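Side-chain contacts in glycoside Hydrolase (Bacteroides uniformis, PDB 5TA0), which binds agarose-derived oligosaccharides and, as a family 86 glycoside hydrolase of a gut bacterium, probably cleaves agarose chains: residues 332-335 / 341-344; 354-359 / 450-455; 410-415 / 476-481. One frame throughout, in Å; residues are numbered along the deposited sequence.

Contact 1: 332-335 / 341-344; sequences DYNR and YRDW. With SO4 (sulfate ion), chain E.
Tyr333, Arg342 and Tyr341 account for most of the 206 Å² buried where the loop after strand 321-326 lies against the start of helix 340-358. Tyr333 lays its CB against the aliphatic part of Arg342, 3.6 Å from that residue's CD. Arg342 leaves the helix with CG anti to its backbone N (chi1 -168°) and then bends at chi3, which carries the guanidinium over to the loop. There its NH2 donates to Tyr333 O at 3.0 Å, with an N-H...O angle of 154°; the acceptor lies almost in the guanidinium plane, while NH2 is tilted from the carbonyl plane. The same NH2 also bonds to Lys336 O. With an alanine in place of Arg342, both carbonyls would probably lose this donor and a gap open beside Tyr333 CB.

The side chains of Tyr333 and Tyr341 cross nearly at right angles, their ring planes inclined by 59°. Tyr341 CE2 comes 3.6 Å from Tyr333 CZ, while the Tyr333 hydroxyl is hydrogen-bonded to Asp485 and Lys484. Next along the loop, Asn334 ND2 donates to sulfate O1 at 2.6 Å; Asn334 OD1 pairs with Thr330, and Gln329 binds the same ion, probably from the crystallisation liquor. The Asn334 side chain is about 6 Å from a bound anhydrogalactose. The chemistry implies a loop held by its main chain: one arginine grips two carbonyls, and polar side-chain ends are satisfied elsewhere.

Contact 2: 354-359 / 450-455; sequences LMQFME and NNLDFK
The last turns of helix 340-358 face the end of strand 444-451, with Met355 and Asn450 closest across the contact at 7.7 Å between their CA atoms, and no hydrogen bond links the two segments. Met355 and Asn450 point their CB atoms at each other and slide past in opposite directions, Met355 CG touching Asn450 CB at 4.1 Å. Because Met355 has two conformers, little can be rested on the position of its thioether end. Asn450 holds CG anti to the backbone N (chi1 176°), which turns its amide alongside the helix; OD1 pairs with Ser352, one turn before Met355, and ND2 with Thr508. A buried polar group is thereby used at both ends, and its methylene is what meets the methionine.

A second, looser touch brings Leu452 CD2 to 4.3 Å from Gln356 OE1. That oxygen takes the backbone N of Gly297, and NE2 is bonded to Glu301, so the glutamine is fixed from the barrel side.

Beside Leu452 the strand ends in an Asx turn: Asn451 OD1 accepts from Asp453 N at 2.8 Å, the donor standing above the amide plane. The whole is an interdomain seam: a helix connecting two successive parallel strands of the alpha/beta barrel, 321-326 and 364-369, leans its outer side on the sheet of the neighbouring beta-sandwich domain.

Contact 3: 410-415 / 476-481; sequences LIKFYQ and RHLYLK. With EDO (1,2-ethanediol), chain O.
Lys412 over Leu478, and Gln415 beside Arg476, are the two points at which helix 411-416 meets strand 472-481; their CA atoms lie 7.8 Å and 9.0 Å apart. Taken in order, Leu410 comes first, its CD2 4.0 Å from C2 of a bound ethanediol. Lys412 follows as the apolar part of the contact: its CB is 3.9 Å and its CD 4.0 Å from Leu478 CD1, which sits against the alkyl chain where the two side chains cross at a slant. The lysine chain then bends at chi4 (60°) and takes NZ away from the strand into a salt bridge with Glu409.

Phe413 points away from the strand, toward helix 340-358, and offers one ring face to ethanediol O1. Its CD2 stands above the centre of the Tyr414 ring, and Tyr414 OH accepts from the same diol oxygen at 3.0 Å, while also bonding to Asn50 O.

Gln415 meets the strand through its backbone: its O lies 3.6 Å from Arg476 NH1, not a hydrogen bond; NH1 bonds instead to Leu416 O and Lys418 O. Arg476 reaches there with an extended chain from CG to NE (chi3 -177°), and Asp419 and Glu474 form salt bridges with NH2 and NE, which would offset its charge. Such a guanidinium among the last carbonyls of a short helix would probably be stabilised by the helix end; here it joins that helix to a sheet strand of the beta-sandwich domain.

Contact 2 is the buried one, with all four touching residues enclosed, whereas contacts 1 and 3 are only partly buried. Contacts 1 and 2 share helix 340-358 but do not meet, their nearest atoms staying about 8 Å apart. Contact 3 adjoins both: Trp344 CE2 packs 3.6 Å from Leu480 CB, and Leu354 CD2 lies 3.7 Å from Phe413 CZ. Contacts 2 and 3 reach the same sandwich sheet, while contact 1 ties a helix to the loop just before it, near the bound glycan. Chemistry follows place: an arginine-to-carbonyl bond crosses contact 1, but no hydrogen bond crosses contacts 2 and 3, where carbon contacts do most of the touching and polar ends bond outside the paired segments.

Contact 1: 332-335 / 341-344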
loop_
_atom_site.group_PDB
_atom_site.type_symbol
_atom_site.label_atom_id
_atom_site.label_comp_id
_atom_site.label_asym_id
_atom_site.label_seq_id
_atom_site.Cartn_x
_atom_site.Cartn_y
_atom_site.Cartn_z
ATOM N N ASP A 332 13.518 -10.785 13.193
ATOM C CA ASP A 332 13.990 -11.333 14.475
ATOM C C ASP A 332 12.945 -12.179 15.179
ATOM O O ASP A 332 13.270 -12.863 16.159
ATOM C CB ASP A 332 14.477 -10.217 15.415
ATOM C CG ASP A 332 15.720 -9.476 14.887
ATOM O OD1 ASP A 332 16.346 -9.933 13.921
ATOM O OD2 ASP A 332 16.036 -8.398 15.440
ATOM N N TYR A 333 11.694 -12.179 14.703
ATOM C CA TYR A 333 10.624 -12.995 15.256
ATOM C C TYR A 333 10.097 -14.064 14.300
ATOM O O TYR A 333 9.164 -14.764 14.629
ATOM C CB TYR A 333 9.465 -12.093 15.696
ATOM C CG TYR A 333 9.768 -11.353 16.956
ATOM C CD1 TYR A 333 10.489 -10.168 16.949
ATOM C CD2 TYR A 333 9.336 -11.847 18.174
ATOM C CE1 TYR A 333 10.784 -9.505 18.138
ATOM C CE2 TYR A 333 9.608 -11.196 19.355
ATOM C CZ TYR A 333 10.344 -10.040 19.338
ATOM O OH TYR A 333 10.583 -9.397 20.557
ATOM N N ASN A 334 10.702 -14.197 13.128
ATOM C CA ASN A 334 10.174 -15.108 12.104
ATOM C C ASN A 334 10.611 -16.566 12.264
ATOM O O ASN A 334 10.085 -17.448 11.561
ATOM C CB ASN A 334 10.470 -14.559 10.714
ATOM C CG ASN A 334 9.521 -13.449 10.322
ATOM O OD1 ASN A 334 8.500 -13.216 10.988
ATOM N ND2 ASN A 334 9.863 -12.743 9.255
ATOM N N ARG A 335 11.512 -16.841 13.201
ATOM C CA ARG A 335 11.784 -18.225 13.615
ATOM C C ARG A 335 11.259 -18.504 15.032
ATOM O O ARG A 335 11.717 -19.423 15.718
ATOM C CB ARG A 335 13.281 -18.543 13.505
ATOM C CG ARG A 335 13.883 -18.333 12.117
ATOM C CD ARG A 335 13.466 -19.404 11.127
ATOM N N TYR A 341 2.838 -9.879 20.571
ATOM C CA TYR A 341 3.797 -8.833 20.245
ATOM C C TYR A 341 4.151 -8.813 18.753
ATOM O O TYR A 341 4.234 -7.728 18.120
ATOM C CB TYR A 341 5.066 -8.957 21.085
ATOM C CG TYR A 341 6.068 -7.881 20.806
ATOM C CD1 TYR A 341 5.813 -6.555 21.149
ATOM C CD2 TYR A 341 7.268 -8.174 20.184
ATOM C CE1 TYR A 341 6.733 -5.558 20.885
ATOM C CE2 TYR A 341 8.199 -7.184 19.914
ATOM C CZ TYR A 341 7.933 -5.871 20.269
ATOM O OH TYR A 341 8.882 -4.916 19.987
ATOM N N ARG A 342 4.383 -9.986 18.165
ATOM C CA ARG A 342 4.699 -10.007 16.744
ATOM C C ARG A 342 3.540 -9.428 15.925
ATOM O O ARG A 342 3.779 -8.672 14.981
ATOM C CB ARG A 342 5.040 -11.417 16.304
ATOM C CG ARG A 342 5.658 -11.450 14.916
ATOM C CD ARG A 342 6.123 -12.821 14.518
ATOM N NE ARG A 342 5.025 -13.750 14.311
ATOM C CZ ARG A 342 5.161 -15.068 14.255
ATOM N NH1 ARG A 342 4.093 -15.830 14.087
ATOM N NH2 ARG A 342 6.351 -15.642 14.391
ATOM N N ASP A 343 2.311 -9.730 16.317
ATOM C CA ASP A 343 1.135 -9.116 15.671
ATOM C C ASP A 343 1.130 -7.588 15.842
ATOM O O ASP A 343 0.814 -6.868 14.885
ATOM C CB ASP A 343 -0.164 -9.702 16.185
ATOM C CG ASP A 343 -0.493 -11.082 15.648
ATOM O OD1 ASP A 343 0.166 -11.563 14.710
ATOM O OD2 ASP A 343 -1.431 -11.692 16.218
ATOM N N TRP A 344 1.484 -7.069 17.021
ATOM C CA TRP A 344 1.602 -5.621 17.235
ATOM C C TRP A 344 2.588 -4.988 16.246
ATOM O O TRP A 344 2.319 -3.934 15.648
ATOM C CB TRP A 344 2.021 -5.285 18.675
ATOM C CG TRP A 344 2.519 -3.895 18.844
ATOM C CD1 TRP A 344 3.811 -3.501 19.040
ATOM C CD2 TRP A 344 1.756 -2.687 18.733
ATOM N NE1 TRP A 344 3.897 -2.141 19.104
ATOM C CE2 TRP A 344 2.650 -1.610 18.912
ATOM C CE3 TRP A 344 0.399 -2.409 18.508
ATOM C CZ2 TRP A 344 2.232 -0.274 18.890
ATOM C CZ3 TRP A 344 -0.008 -1.067 18.459
ATOM C CH2 TRP A 344 0.909 -0.027 18.655
HETATM S S SO4 E . 12.748 -14.167 7.227
HETATM O O1 SO4 E . 11.707 -13.136 7.442
HETATM O O2 SO4 E . 13.188 -14.153 5.804
HETATM O O3 SO4 E . 12.175 -15.498 7.540
HETATM O O4 SO4 E . 13.894 -13.861 8.119
#

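Contact 2: 354-359 / 450-455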
loop_
_atom_site.group_PDB
_atom_site.type_symbol
_atom_site.label_atom_id
_atom_site.label_comp_id
_atom_site.label_asym_id
_atom_site.label_seq_id
_atom_site.Cartn_x
_atom_site.Cartn_y
_atom_site.Cartn_z
ATOM N N LEU A 354 -1.366 2.747 5.970
ATOM C CA LEU A 354 -2.726 3.014 5.524
ATOM C C LEU A 354 -3.023 4.497 5.493
ATOM O O LEU A 354 -3.544 5.000 4.510
ATOM C CB LEU A 354 -3.741 2.299 6.392
ATOM C CG LEU A 354 -5.209 2.675 6.142
ATOM C CD1 LEU A 354 -5.626 2.480 4.686
ATOM C CD2 LEU A 354 -6.113 1.840 7.029
ATOM N N MET A 355 -2.702 5.207 6.566
ATOM C CA MET A 355 -2.941 6.658 6.576
ATOM C C MET A 355 -2.233 7.354 5.398
ATOM O O MET A 355 -2.787 8.254 4.742
ATOM C CB MET A 355 -2.472 7.260 7.904
ATOM C CG MET A 355 -3.310 6.826 9.096
ATOM S SD MET A 355 -4.923 7.582 9.161
ATOM C CE MET A 355 -4.572 9.236 9.796
ATOM N N GLN A 356 -1.013 6.923 5.099
ATOM C CA GLN A 356 -0.243 7.525 4.007
ATOM C C GLN A 356 -0.847 7.176 2.658
ATOM O O GLN A 356 -0.939 8.053 1.803
ATOM C CB GLN A 356 1.239 7.163 4.110
ATOM C CG GLN A 356 1.828 7.691 5.432
ATOM C CD GLN A 356 3.303 7.490 5.627
ATOM O OE1 GLN A 356 3.734 6.874 6.621
ATOM N NE2 GLN A 356 4.099 8.054 4.729
ATOM N N PHE A 357 -1.388 5.970 2.492
ATOM C CA PHE A 357 -2.066 5.625 1.225
ATOM C C PHE A 357 -3.367 6.413 1.067
ATOM O O PHE A 357 -3.676 6.862 -0.049
ATOM C CB PHE A 357 -2.371 4.130 1.121
ATOM C CG PHE A 357 -1.147 3.239 1.231
ATOM C CD1 PHE A 357 0.067 3.553 0.588
ATOM C CD2 PHE A 357 -1.229 2.077 1.969
ATOM C CE1 PHE A 357 1.172 2.722 0.699
ATOM C CE2 PHE A 357 -0.149 1.253 2.060
ATOM C CZ PHE A 357 1.051 1.576 1.449
ATOM N N MET A 358 -4.053 6.650 2.172
ATOM C CA MET A 358 -5.310 7.436 2.150
ATOM C C MET A 358 -5.043 8.858 1.664
ATOM O O MET A 358 -5.911 9.461 1.006
ATOM C CB MET A 358 -5.946 7.423 3.540
ATOM C CG MET A 358 -6.626 6.103 3.874
ATOM S SD MET A 358 -6.878 5.782 5.647
ATOM C CE MET A 358 -8.036 7.077 6.046
ATOM N N GLU A 359 -3.867 9.404 1.949
ATOM C CA GLU A 359 -3.492 10.727 1.452
ATOM C C GLU A 359 -3.346 10.782 -0.053
ATOM O O GLU A 359 -3.327 11.889 -0.581
ATOM C CB GLU A 359 -2.182 11.221 2.038
ATOM C CG GLU A 359 -2.206 11.478 3.504
ATOM C CD GLU A 359 -0.859 11.908 4.028
ATOM O OE1 GLU A 359 -0.201 12.765 3.392
ATOM O OE2 GLU A 359 -0.486 11.387 5.076
ATOM N N ASN A 450 -2.719 9.086 14.025
ATOM C CA ASN A 450 -1.653 8.075 14.082
ATOM C C ASN A 450 -0.327 8.725 14.451
ATOM O O ASN A 450 0.022 9.783 13.974
ATOM C CB ASN A 450 -1.560 7.388 12.715
ATOM C CG ASN A 450 -0.416 6.385 12.630
ATOM O OD1 ASN A 450 0.646 6.674 12.100
ATOM N ND2 ASN A 450 -0.638 5.216 13.185
ATOM N N ASN A 451 0.431 8.007 15.286
ATOM C CA ASN A 451 1.706 8.485 15.793
ATOM C C ASN A 451 2.861 7.755 15.112
ATOM O O ASN A 451 2.955 6.547 15.224
ATOM C CB ASN A 451 1.717 8.235 17.311
ATOM C CG ASN A 451 2.902 8.868 18.014
ATOM O OD1 ASN A 451 3.666 9.656 17.436
ATOM N ND2 ASN A 451 3.057 8.500 19.309
ATOM N N LEU A 452 3.727 8.505 14.444
ATOM C CA LEU A 452 4.997 8.025 13.895
ATOM C C LEU A 452 6.165 8.163 14.883
ATOM O O LEU A 452 7.236 7.613 14.636
ATOM C CB LEU A 452 5.348 8.774 12.612
ATOM C CG LEU A 452 4.426 8.496 11.419
ATOM C CD1 LEU A 452 4.670 9.549 10.357
ATOM C CD2 LEU A 452 4.625 7.084 10.839
ATOM N N ASP A 453 5.964 8.875 15.996
ATOM C CA ASP A 453 7.024 9.034 16.998
ATOM C C ASP A 453 7.102 7.789 17.890
ATOM O O ASP A 453 6.175 6.982 17.974
ATOM C CB ASP A 453 6.775 10.308 17.825
ATOM C CG ASP A 453 8.050 10.913 18.424
ATOM O OD1 ASP A 453 9.149 10.319 18.312
ATOM O OD2 ASP A 453 7.895 12.001 19.002
ATOM N N PHE A 454 8.254 7.658 18.553
ATOM C CA PHE A 454 8.598 6.519 19.407
ATOM C C PHE A 454 8.447 6.841 20.898
ATOM O O PHE A 454 9.117 6.243 21.757
ATOM C CB PHE A 454 10.008 6.049 19.055
ATOM C CG PHE A 454 10.130 5.689 17.621
ATOM C CD1 PHE A 454 9.677 4.465 17.165
ATOM C CD2 PHE A 454 10.564 6.615 16.722
ATOM C CE1 PHE A 454 9.736 4.146 15.822
ATOM C CE2 PHE A 454 10.617 6.320 15.385
ATOM C CZ PHE A 454 10.207 5.079 14.934
ATOM N N LYS A 455 7.526 7.745 21.193
ATOM C CA LYS A 455 7.111 8.061 22.544
ATOM C C LYS A 455 5.670 8.525 22.472
ATOM O O LYS A 455 5.188 8.853 21.377
ATOM C CB LYS A 455 7.978 9.176 23.141
ATOM C CG LYS A 455 8.005 10.462 22.353
ATOM C CD LYS A 455 8.895 11.503 23.046
ATOM C CE LYS A 455 8.909 12.825 22.291
ATOM N NZ LYS A 455 9.754 12.814 21.064
#

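Contact 3: 410-415 / 476-481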
loop_
_atom_site.group_PDB
_atom_site.type_symbol
_atom_site.label_atom_id
_atom_site.label_comp_id
_atom_site.label_asym_id
_atom_site.label_seq_id
_atom_site.Cartn_x
_atom_site.Cartn_y
_atom_site.Cartn_z
ATOM N N LEU A 410 -4.377 -9.610 14.984
ATOM C CA LEU A 410 -4.605 -8.785 13.788
ATOM C C LEU A 410 -6.071 -8.391 13.618
ATOM O O LEU A 410 -6.366 -7.394 12.938
ATOM C CB LEU A 410 -4.068 -9.494 12.540
ATOM C CG LEU A 410 -2.576 -9.867 12.563
ATOM C CD1 LEU A 410 -2.128 -10.504 11.260
ATOM C CD2 LEU A 410 -1.675 -8.686 12.893
ATOM N N ILE A 411 -6.998 -9.089 14.279
ATOM C CA ILE A 411 -8.402 -8.672 14.240
ATOM C C ILE A 411 -8.588 -7.268 14.806
ATOM O O ILE A 411 -9.542 -6.562 14.451
ATOM C CB ILE A 411 -9.331 -9.693 14.954
ATOM C CG1 ILE A 411 -10.805 -9.473 14.601
ATOM C CG2 ILE A 411 -9.182 -9.658 16.485
ATOM C CD1 ILE A 411 -11.154 -9.567 13.131
ATOM N N LYS A 412 -7.692 -6.845 15.689
ATOM C CA LYS A 412 -7.798 -5.516 16.299
ATOM C C LYS A 412 -7.737 -4.397 15.264
ATOM O O LYS A 412 -8.311 -3.337 15.484
ATOM C CB LYS A 412 -6.753 -5.299 17.397
ATOM C CG LYS A 412 -7.072 -6.071 18.665
ATOM C CD LYS A 412 -5.970 -5.949 19.695
ATOM C CE LYS A 412 -6.442 -6.291 21.096
ATOM N NZ LYS A 412 -6.970 -7.650 21.258
ATOM N N PHE A 413 -7.052 -4.619 14.138
ATOM C CA PHE A 413 -7.081 -3.628 13.047
ATOM C C PHE A 413 -8.511 -3.411 12.531
ATOM O O PHE A 413 -8.950 -2.287 12.367
ATOM C CB PHE A 413 -6.175 -4.079 11.898
ATOM C CG PHE A 413 -6.258 -3.204 10.673
ATOM C CD1 PHE A 413 -5.540 -2.028 10.570
ATOM C CD2 PHE A 413 -7.075 -3.564 9.619
ATOM C CE1 PHE A 413 -5.653 -1.227 9.457
ATOM C CE2 PHE A 413 -7.181 -2.768 8.484
ATOM C CZ PHE A 413 -6.463 -1.605 8.410
ATOM N N TYR A 414 -9.229 -4.503 12.300
ATOM C CA TYR A 414 -10.577 -4.421 11.738
ATOM C C TYR A 414 -11.591 -3.930 12.771
ATOM O O TYR A 414 -12.564 -3.279 12.423
ATOM C CB TYR A 414 -10.968 -5.758 11.064
ATOM C CG TYR A 414 -9.947 -6.097 10.005
ATOM C CD1 TYR A 414 -8.854 -6.915 10.279
ATOM C CD2 TYR A 414 -10.010 -5.504 8.752
ATOM C CE1 TYR A 414 -7.878 -7.162 9.319
ATOM C CE2 TYR A 414 -9.052 -5.736 7.771
ATOM C CZ TYR A 414 -7.973 -6.562 8.058
ATOM O OH TYR A 414 -6.963 -6.780 7.142
ATOM N N GLN A 415 -11.332 -4.205 14.054
ATOM C CA GLN A 415 -12.120 -3.647 15.133
ATOM C C GLN A 415 -11.904 -2.138 15.232
ATOM O O GLN A 415 -12.862 -1.357 15.378
ATOM C CB GLN A 415 -11.786 -4.354 16.463
ATOM C CG GLN A 415 -12.273 -5.784 16.471
ATOM C CD GLN A 415 -11.705 -6.649 17.569
ATOM O OE1 GLN A 415 -10.618 -6.423 18.082
ATOM N NE2 GLN A 415 -12.448 -7.695 17.894
ATOM N N ARG A 476 -11.453 4.920 20.453
ATOM C CA ARG A 476 -10.795 3.629 20.214
ATOM C C ARG A 476 -9.294 3.885 20.107
ATOM O O ARG A 476 -8.869 4.740 19.338
ATOM C CB ARG A 476 -11.289 3.016 18.915
ATOM C CG ARG A 476 -12.798 2.927 18.763
ATOM C CD ARG A 476 -13.143 2.462 17.371
ATOM N NE ARG A 476 -14.578 2.433 17.140
ATOM C CZ ARG A 476 -15.115 2.164 15.956
ATOM N NH1 ARG A 476 -14.338 1.925 14.909
ATOM N NH2 ARG A 476 -16.429 2.146 15.812
ATOM N N HIS A 477 -8.491 3.197 20.930
ATOM C CA HIS A 477 -7.060 3.467 21.031
ATOM C C HIS A 477 -6.322 2.127 20.990
ATOM O O HIS A 477 -6.532 1.263 21.867
ATOM C CB HIS A 477 -6.780 4.203 22.349
ATOM C CG HIS A 477 -5.382 4.702 22.525
ATOM N ND1 HIS A 477 -4.874 4.993 23.776
ATOM C CD2 HIS A 477 -4.390 4.975 21.651
ATOM C CE1 HIS A 477 -3.642 5.443 23.658
ATOM N NE2 HIS A 477 -3.320 5.446 22.377
ATOM N N LEU A 478 -5.490 1.955 19.955
ATOM C CA LEU A 478 -4.720 0.739 19.728
ATOM C C LEU A 478 -3.255 1.009 20.016
ATOM O O LEU A 478 -2.625 1.813 19.338
ATOM C CB LEU A 478 -4.901 0.240 18.300
ATOM C CG LEU A 478 -4.181 -1.073 17.987
ATOM C CD1 LEU A 478 -4.731 -2.237 18.784
ATOM C CD2 LEU A 478 -4.306 -1.351 16.498
ATOM N N TYR A 479 -2.719 0.338 21.051
ATOM C CA TYR A 479 -1.353 0.595 21.518
ATOM C C TYR A 479 -0.757 -0.672 22.140
ATOM O O TYR A 479 -1.459 -1.659 22.360
ATOM C CB TYR A 479 -1.360 1.752 22.558
ATOM C CG TYR A 479 -2.150 1.479 23.815
ATOM C CD1 TYR A 479 -3.524 1.724 23.870
ATOM C CD2 TYR A 479 -1.525 0.941 24.947
ATOM C CE1 TYR A 479 -4.265 1.462 25.026
ATOM C CE2 TYR A 479 -2.249 0.682 26.101
ATOM C CZ TYR A 479 -3.615 0.945 26.141
ATOM O OH TYR A 479 -4.349 0.675 27.287
ATOM N N LEU A 480 0.529 -0.575 22.472
ATOM C CA LEU A 480 1.270 -1.657 23.097
ATOM C C LEU A 480 1.327 -1.485 24.622
ATOM O O LEU A 480 1.756 -0.433 25.112
ATOM C CB LEU A 480 2.684 -1.727 22.540
ATOM C CG LEU A 480 3.650 -2.768 23.141
ATOM C CD1 LEU A 480 3.193 -4.181 22.822
ATOM C CD2 LEU A 480 5.043 -2.497 22.610
ATOM N N LYS A 481 0.957 -2.543 25.337
ATOM C CA LYS A 481 1.090 -2.600 26.808
ATOM C C LYS A 481 2.264 -3.510 27.157
ATOM O O LYS A 481 2.316 -4.646 26.699
ATOM C CB LYS A 481 -0.180 -3.165 27.427
ATOM C CG LYS A 481 -0.128 -3.286 28.959
ATOM C CD LYS A 481 -1.440 -3.785 29.511
ATOM C CE LYS A 481 -1.481 -3.604 31.020
ATOM N NZ LYS A 481 -2.777 -4.092 31.534
HETATM C C1 EDO O . -4.177 -6.623 9.327
HETATM O O1 EDO O . -4.676 -5.515 8.639
HETATM C C2 EDO O . -3.160 -6.029 10.270
HETATM O O2 EDO O . -1.928 -6.088 9.557
#